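Local atomic coordinates of xyloglucan-specific endo-beta-1,4-glucanase BoGH9A (Bacteroides ovatus, PDB entry 6DHT), a protein that cleaves the beta-1,4-glucan backbone of xyloglucans from the inside, releasing xyloglucan oligosaccharides, as a family 9 glycoside hydrolase. Residues A111-S114 against F115-Q118; S546-A550 against I551-A555. One frame throughout, in Å; residues are numbered along the deposited sequence.

Contact 1 (A111-S114 against F115-Q118). With EDO (1,2-ethanediol), chain G.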
ATOM      1  N   ALA A 111       6.924  -6.005   4.349  1.00 11.96           N
ATOM      2  CA  ALA A 111       6.160  -5.184   3.422  1.00 10.95           C
ATOM      3  C   ALA A 111       6.999  -4.028   2.883  1.00 12.30           C
ATOM      4  O   ALA A 111       6.939  -3.691   1.692  1.00 12.74           O
ATOM      5  CB  ALA A 111       4.909  -4.689   4.085  1.00 12.21           C
ATOM      6  N   LEU A 112       7.791  -3.396   3.755  1.00 11.65           N
ATOM      7  CA  LEU A 112       8.681  -2.341   3.316  1.00 11.75           C
ATOM      8  C   LEU A 112       9.850  -2.884   2.508  1.00 11.53           C
ATOM      9  O   LEU A 112      10.237  -2.279   1.487  1.00 12.73           O
ATOM     10  CB  LEU A 112       9.173  -1.573   4.547  1.00 11.60           C
ATOM     11  CG  LEU A 112      10.094  -0.395   4.261  1.00 11.95           C
ATOM     12  CD1 LEU A 112       9.481   0.627   3.315  1.00 12.25           C
ATOM     13  CD2 LEU A 112      10.460   0.269   5.575  1.00 13.07           C
ATOM     14  N   LYS A 113      10.394  -4.013   2.925  1.00 10.84           N
ATOM     15  CA  LYS A 113      11.535  -4.610   2.251  1.00 12.42           C
ATOM     16  C   LYS A 113      11.166  -5.080   0.839  1.00 13.21           C
ATOM     17  O   LYS A 113      12.047  -5.218  -0.019  1.00 13.72           O
ATOM     18  CB  LYS A 113      12.071  -5.757   3.104  1.00 12.55           C
ATOM     19  CG  LYS A 113      13.336  -6.434   2.647  1.00 15.94           C
ATOM     20  CD  LYS A 113      14.524  -5.506   2.513  1.00 19.59           C
ATOM     21  CE  LYS A 113      15.803  -6.317   2.245  1.00 18.52           C
ATOM     22  NZ  LYS A 113      16.259  -7.140   3.400  1.00 20.81           N
ATOM     23  N   SER A 114       9.881  -5.322   0.577  1.00 11.50           N
ATOM     24  CA  SER A 114       9.451  -5.703  -0.765  0.58 12.14           C
ATOM     25  C   SER A 114       9.877  -4.668  -1.801  1.00 13.64           C
ATOM     26  O   SER A 114      10.190  -5.024  -2.953  1.00 13.03           O
ATOM     27  CB  SER A 114       7.931  -5.877  -0.811  0.58 12.69           C
ATOM     28  OG  SER A 114       7.233  -4.635  -0.787  0.58 13.65           O
ATOM     29  N   PHE A 115       9.887  -3.392  -1.415  1.00 11.01           N
ATOM     30  CA  PHE A 115      10.266  -2.321  -2.315  1.00 12.77           C
ATOM     31  C   PHE A 115      11.735  -2.444  -2.739  1.00 14.67           C
ATOM     32  O   PHE A 115      12.084  -2.176  -3.902  1.00 13.48           O
ATOM     33  CB  PHE A 115      10.000  -0.961  -1.672  1.00 12.50           C
ATOM     34  CG  PHE A 115       8.535  -0.640  -1.559  1.00 10.76           C
ATOM     35  CD1 PHE A 115       7.785  -1.086  -0.480  1.00 12.05           C
ATOM     36  CD2 PHE A 115       7.900   0.099  -2.560  1.00 12.43           C
ATOM     37  CE1 PHE A 115       6.413  -0.821  -0.418  1.00 11.85           C
ATOM     38  CE2 PHE A 115       6.547   0.370  -2.482  1.00 12.60           C
ATOM     39  CZ  PHE A 115       5.808  -0.106  -1.418  1.00 11.39           C
ATOM     40  N   TYR A 116      12.589  -2.856  -1.802  1.00 12.99           N
ATOM     41  CA  TYR A 116      13.986  -3.119  -2.111  1.00 13.63           C
ATOM     42  C   TYR A 116      14.115  -4.169  -3.227  1.00 14.93           C
ATOM     43  O   TYR A 116      14.854  -3.980  -4.188  1.00 15.53           O
ATOM     44  CB  TYR A 116      14.767  -3.511  -0.848  1.00 15.82           C
ATOM     45  CG  TYR A 116      16.095  -4.164  -1.174  1.00 15.96           C
ATOM     46  CD1 TYR A 116      17.211  -3.406  -1.510  1.00 18.13           C
ATOM     47  CD2 TYR A 116      16.223  -5.543  -1.154  1.00 16.79           C
ATOM     48  CE1 TYR A 116      18.412  -4.016  -1.830  1.00 16.83           C
ATOM     49  CE2 TYR A 116      17.425  -6.154  -1.463  1.00 19.82           C
ATOM     50  CZ  TYR A 116      18.516  -5.381  -1.791  1.00 19.57           C
ATOM     51  OH  TYR A 116      19.725  -5.971  -2.111  1.00 24.49           O
ATOM     52  N   TYR A 117      13.344  -5.256  -3.130  1.00 14.30           N
ATOM     53  CA  TYR A 117      13.371  -6.273  -4.163  1.00 13.68           C
ATOM     54  C   TYR A 117      12.889  -5.735  -5.525  1.00 13.85           C
ATOM     55  O   TYR A 117      13.304  -6.231  -6.580  1.00 14.49           O
ATOM     56  CB  TYR A 117      12.544  -7.481  -3.745  1.00 14.22           C
ATOM     57  CG  TYR A 117      13.175  -8.280  -2.635  1.00 15.24           C
ATOM     58  CD1 TYR A 117      14.288  -9.087  -2.880  1.00 15.99           C
ATOM     59  CD2 TYR A 117      12.647  -8.267  -1.350  1.00 15.14           C
ATOM     60  CE1 TYR A 117      14.848  -9.845  -1.884  1.00 15.90           C
ATOM     61  CE2 TYR A 117      13.220  -9.004  -0.348  1.00 14.54           C
ATOM     62  CZ  TYR A 117      14.323  -9.799  -0.628  1.00 15.93           C
ATOM     63  OH  TYR A 117      14.865 -10.549   0.400  1.00 17.93           O
ATOM     64  N   GLN A 118      12.021  -4.731  -5.522  1.00 13.67           N
ATOM     65  CA  GLN A 118      11.534  -4.133  -6.761  1.00 12.64           C
ATOM     66  C   GLN A 118      12.504  -3.129  -7.417  1.00 13.46           C
ATOM     67  O   GLN A 118      12.200  -2.545  -8.474  1.00 13.98           O
ATOM     68  CB  GLN A 118      10.201  -3.423  -6.533  1.00 12.60           C
ATOM     69  CG  GLN A 118       9.025  -4.303  -6.118  1.00 12.32           C
ATOM     70  CD  GLN A 118       8.532  -5.210  -7.224  1.00 13.34           C
ATOM     71  OE1 GLN A 118       8.850  -6.399  -7.250  1.00 14.54           O
ATOM     72  NE2 GLN A 118       7.707  -4.668  -8.110  1.00 13.01           N
TER
HETATM   73  C1  EDO G 606      14.300  -8.112   6.663  1.00 33.41           C
HETATM   74  O1  EDO G 606      14.723  -8.819   5.482  1.00 36.01           O
HETATM   75  C2  EDO G 606      12.949  -7.449   6.406  1.00 31.35           C
HETATM   76  O2  EDO G 606      11.928  -8.433   6.138  1.00 21.12           O
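Lys113 and Tyr116, three residues apart near the C-terminal end of helix 105-117, lie side by side and point the same way. The aliphatic part of the lysine does the touching: its CE comes within 3.5 Å of Tyr116 CD2, obliquely to the ring, and its CD rests near the tyrosine CB. With CG swung away from the backbone N (chi1 -175°), the Lys113 chain bends at chi2 and again at chi4, which brings it alongside Tyr116 while CG approaches CE2 of Tyr117 at 3.9 Å. The two tyrosines also meet, Tyr116 CD2 lying above the centre of the Tyr117 ring on one face. Phe115 instead turns its edge to the preceding turn, its CD1 3.4 Å from Leu112 O and nearly as close to Ala111 O.

Among the polar contacts, Ser114 OG, in the conformer described, turns back along the helix and donates to Ala111 O at 2.7 Å. In the backbone, Phe115 N bonds to Leu112 O three residues back at 3.1 Å; Tyr117 N to Lys113 O, a weak bond, and Gln118 N to Ser114 O at 3.2 Å follow the i-to-i+4 pattern. Lys113 NZ bonds to Tyr128 O; the carbonyls of Ile202 and Asn203 and O1 of a 1,2-ethanediol, probably from the crystallisation liquor, lie within bonding distance and share its remaining protons.

Within the (alpha/alpha)6 barrel of family 9 hydrolases, helix 551-567 packs on Ala111 and Phe115, helix 213-226 on Leu112, Phe115 and Tyr116, and helix 126-129 on Tyr116, while Gln118 at the C-terminal end bonds to His498 and to the backbone of Tyr167.

Contact 2 (S546-A550 against I551-A555); sequences SNEVA and INWNA. With IMD (imidazole), chain B.
The indole of Trp553 lies against Ala550 and Glu548, presenting a face to the one and its rim to the other. Ala550 CB sits over the five-membered ring in a CH-pi contact, 4.2 Å from the centroid and 24° off the ring normal. At the edge of the six-membered ring, Glu548 O lies in the indole plane, 3.3 Å from CZ3, and the CG of the glutamate closes on the same CZ3. Trp553 has its CG beside the backbone N (chi1 -64°), which turns the indole back along the extended chain of 548-550. An imidazole, probably from the crystallisation liquor, stands edge-on to the same face as Ala550, its C5 3.4 Å from Trp553 CZ2.

Ala550 is the N-cap of helix 551-567, a helix of the (alpha/alpha)6 barrel of family 9 hydrolases. Its carbonyl O accepts Asn554 N at 2.9 Å as the first helical i-to-i+4 bond, and a weak one from Trp553 N. A water that accepts from Ala550 N lies 2.9 Å from Asn554 OD1 in the conformer described, where ND2 is bonded to Gly512 O.

Glu548, the predicted proton donor, bends at chi2 and carries its carboxylate to the imidazole, whose N1 donates to OE2 at 2.7 Å in a nearly straight bond (170°). The other oxygen, OE1, is bonded to His497, also a predicted active-site residue. Trp553 thus packs against the chain that carries the predicted proton donor.

Beside the methyl of Ala550, Asn552 brings OD1 to 3.3 Å from CB; this oxygen accepts a hydrogen bond from Asn178 on helix 176-192. Trp437 meets the Trp553 ring edge-to-face.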
ATOM      1  N   SER A 546      -6.386 -12.049  -9.733  1.00 14.94           N
ATOM      2  CA  SER A 546      -6.484 -12.302  -8.281  1.00 15.66           C
ATOM      3  C   SER A 546      -5.163 -12.415  -7.530  1.00 15.14           C
ATOM      4  O   SER A 546      -5.170 -12.363  -6.277  1.00 13.98           O
ATOM      5  CB  SER A 546      -7.324 -13.570  -7.990  1.00 17.09           C
ATOM      6  OG  SER A 546      -6.588 -14.789  -8.172  1.00 16.56           O
ATOM      7  N   ASN A 547      -4.057 -12.578  -8.246  1.00 13.94           N
ATOM      8  CA  ASN A 547      -2.777 -12.912  -7.601  1.00 13.50           C
ATOM      9  C   ASN A 547      -1.627 -11.982  -8.017  1.00 11.90           C
ATOM     10  O   ASN A 547      -0.469 -12.342  -7.890  1.00 13.99           O
ATOM     11  CB  ASN A 547      -2.413 -14.391  -7.887  1.00 14.01           C
ATOM     12  CG  ASN A 547      -1.729 -15.059  -6.728  1.00 14.39           C
ATOM     13  OD1 ASN A 547      -1.964 -14.713  -5.556  1.00 13.59           O
ATOM     14  ND2 ASN A 547      -0.947 -16.102  -7.018  1.00 15.31           N
ATOM     15  N   GLU A 548      -1.963 -10.802  -8.530  1.00 13.43           N
ATOM     16  CA  GLU A 548      -0.998  -9.769  -8.895  1.00 12.45           C
ATOM     17  C   GLU A 548      -0.414  -9.108  -7.627  1.00 12.82           C
ATOM     18  O   GLU A 548      -1.011  -9.179  -6.555  1.00 13.18           O
ATOM     19  CB  GLU A 548      -1.704  -8.727  -9.785  1.00 13.05           C
ATOM     20  CG  GLU A 548      -1.046  -7.381 -10.024  1.00 15.52           C
ATOM     21  CD  GLU A 548       0.157  -7.377 -10.925  1.00 13.43           C
ATOM     22  OE1 GLU A 548       0.871  -8.400 -11.032  1.00 16.18           O
ATOM     23  OE2 GLU A 548       0.452  -6.274 -11.436  1.00 14.22           O
ATOM     24  N   VAL A 549       0.784  -8.558  -7.767  1.00 11.84           N
ATOM     25  CA  VAL A 549       1.395  -7.775  -6.682  1.00 12.62           C
ATOM     26  C   VAL A 549       1.706  -6.398  -7.242  1.00 13.60           C
ATOM     27  O   VAL A 549       1.825  -6.207  -8.443  1.00 13.33           O
ATOM     28  CB  VAL A 549       2.683  -8.459  -6.145  1.00 12.59           C
ATOM     29  CG1 VAL A 549       2.357  -9.845  -5.595  1.00 13.60           C
ATOM     30  CG2 VAL A 549       3.776  -8.528  -7.236  1.00 15.98           C
ATOM     31  N   ALA A 550       1.807  -5.392  -6.382  1.00 13.17           N
ATOM     32  CA  ALA A 550       2.007  -4.021  -6.842  1.00 13.69           C
ATOM     33  C   ALA A 550       2.491  -3.095  -5.744  1.00 12.60           C
ATOM     34  O   ALA A 550       2.109  -3.266  -4.577  1.00 12.82           O
ATOM     35  CB  ALA A 550       0.723  -3.471  -7.403  1.00 14.29           C
ATOM     36  N   ILE A 551       3.276  -2.094  -6.105  1.00 12.14           N
ATOM     37  CA  ILE A 551       3.782  -1.155  -5.101  1.00 10.55           C
ATOM     38  C   ILE A 551       2.668  -0.412  -4.369  1.00 12.88           C
ATOM     39  O   ILE A 551       2.834  -0.097  -3.171  1.00 11.28           O
ATOM     40  CB  ILE A 551       4.822  -0.178  -5.668  1.00 12.70           C
ATOM     41  CG1 ILE A 551       4.245   0.660  -6.812  1.00 11.25           C
ATOM     42  CG2 ILE A 551       6.101  -0.906  -6.041  1.00 11.83           C
ATOM     43  CD1 ILE A 551       5.143   1.787  -7.319  1.00 12.62           C
ATOM     44  N   ASN A 552       1.561  -0.097  -5.030  1.00 12.80           N
ATOM     45  CA  ASN A 552       0.483   0.623  -4.354  1.00 11.25           C
ATOM     46  C   ASN A 552      -0.260  -0.265  -3.399  1.00 12.58           C
ATOM     47  O   ASN A 552      -0.820   0.209  -2.428  1.00 13.24           O
ATOM     48  CB  ASN A 552      -0.464   1.309  -5.335  1.00 11.59           C
ATOM     49  CG  ASN A 552      -1.014   0.371  -6.392  1.00 16.29           C
ATOM     50  OD1 ASN A 552      -0.274  -0.387  -7.047  1.00 13.74           O
ATOM     51  ND2 ASN A 552      -2.322   0.418  -6.569  1.00 15.40           N
ATOM     52  N   TRP A 553      -0.268  -1.566  -3.670  1.00 11.82           N
ATOM     53  CA  TRP A 553      -0.893  -2.529  -2.780  1.00 11.13           C
ATOM     54  C   TRP A 553       0.019  -2.766  -1.578  1.00 11.14           C
ATOM     55  O   TRP A 553      -0.451  -2.805  -0.443  1.00 12.33           O
ATOM     56  CB  TRP A 553      -1.203  -3.833  -3.539  1.00 10.41           C
ATOM     57  CG  TRP A 553      -2.208  -3.622  -4.626  1.00 11.57           C
ATOM     58  CD1 TRP A 553      -2.925  -2.506  -4.852  1.00 12.92           C
ATOM     59  CD2 TRP A 553      -2.607  -4.564  -5.639  1.00 12.96           C
ATOM     60  NE1 TRP A 553      -3.738  -2.676  -5.925  1.00 14.74           N
ATOM     61  CE2 TRP A 553      -3.556  -3.926  -6.441  1.00 11.94           C
ATOM     62  CE3 TRP A 553      -2.243  -5.874  -5.938  1.00 12.99           C
ATOM     63  CZ2 TRP A 553      -4.175  -4.553  -7.524  1.00 13.54           C
ATOM     64  CZ3 TRP A 553      -2.852  -6.500  -7.018  1.00 14.32           C
ATOM     65  CH2 TRP A 553      -3.801  -5.836  -7.796  1.00 14.89           C
ATOM     66  N   ASN A 554       1.322  -2.857  -1.803  1.00 11.51           N
ATOM     67  CA  ASN A 554       2.245  -2.952  -0.685  0.61 10.47           C
ATOM     68  C   ASN A 554       2.345  -1.659   0.122  1.00 11.13           C
ATOM     69  O   ASN A 554       2.639  -1.712   1.325  1.00 11.43           O
ATOM     70  CB  ASN A 554       3.608  -3.453  -1.112  0.61 11.45           C
ATOM     71  CG  ASN A 554       3.781  -4.892  -0.760  0.61 11.57           C
ATOM     72  OD1 ASN A 554       3.013  -5.741  -1.225  0.61 12.51           O
ATOM     73  ND2 ASN A 554       4.716  -5.187   0.117  0.61 11.64           N
ATOM     74  N   ALA A 555       2.083  -0.505  -0.507  1.00 10.51           N
ATOM     75  CA  ALA A 555       2.102   0.753   0.234  1.00 10.56           C
ATOM     76  C   ALA A 555       1.011   0.719   1.283  1.00 10.83           C
ATOM     77  O   ALA A 555       1.211   1.150   2.413  1.00 11.03           O
ATOM     78  CB  ALA A 555       1.904   1.926  -0.698  1.00 11.21           C
TER
HETATM   79  N1  IMD B 601      -0.769  -4.000 -10.713  1.00 13.87           N
HETATM   80  C2  IMD B 601      -0.400  -2.772 -11.141  1.00 14.89           C
HETATM   81  N3  IMD B 601      -1.109  -1.859 -10.434  1.00 19.10           N
HETATM   82  C4  IMD B 601      -1.930  -2.513  -9.584  1.00 18.33           C
HETATM   83  C5  IMD B 601      -1.715  -3.871  -9.760  1.00 17.47           C
HETATM   84  O   HOH W   1       1.582  -6.232  -3.710  1.00 13.82           O

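Overall arrangement
The two contacts lie far apart in sequence, contact 1 at the end of helix 105-117 and contact 2 at the start of helix 551-567, yet their centres are only about 11 Å apart within the same family 9 catalytic region. They touch: in one conformer of Asn554, ND2 is 3.1 Å from Ala111 O, a probable hydrogen bond, and Phe115 CZ packs against Ile551 O at 3.5 Å. An early and a late helix are thereby brought together beside the predicted catalytic residues. Glu548 belongs to contact 2, while Gln118, at the end of contact 1, has its side chain about 8 Å from that of Glu548 and about 7 Å from that of Asp171, the predicted nucleophile.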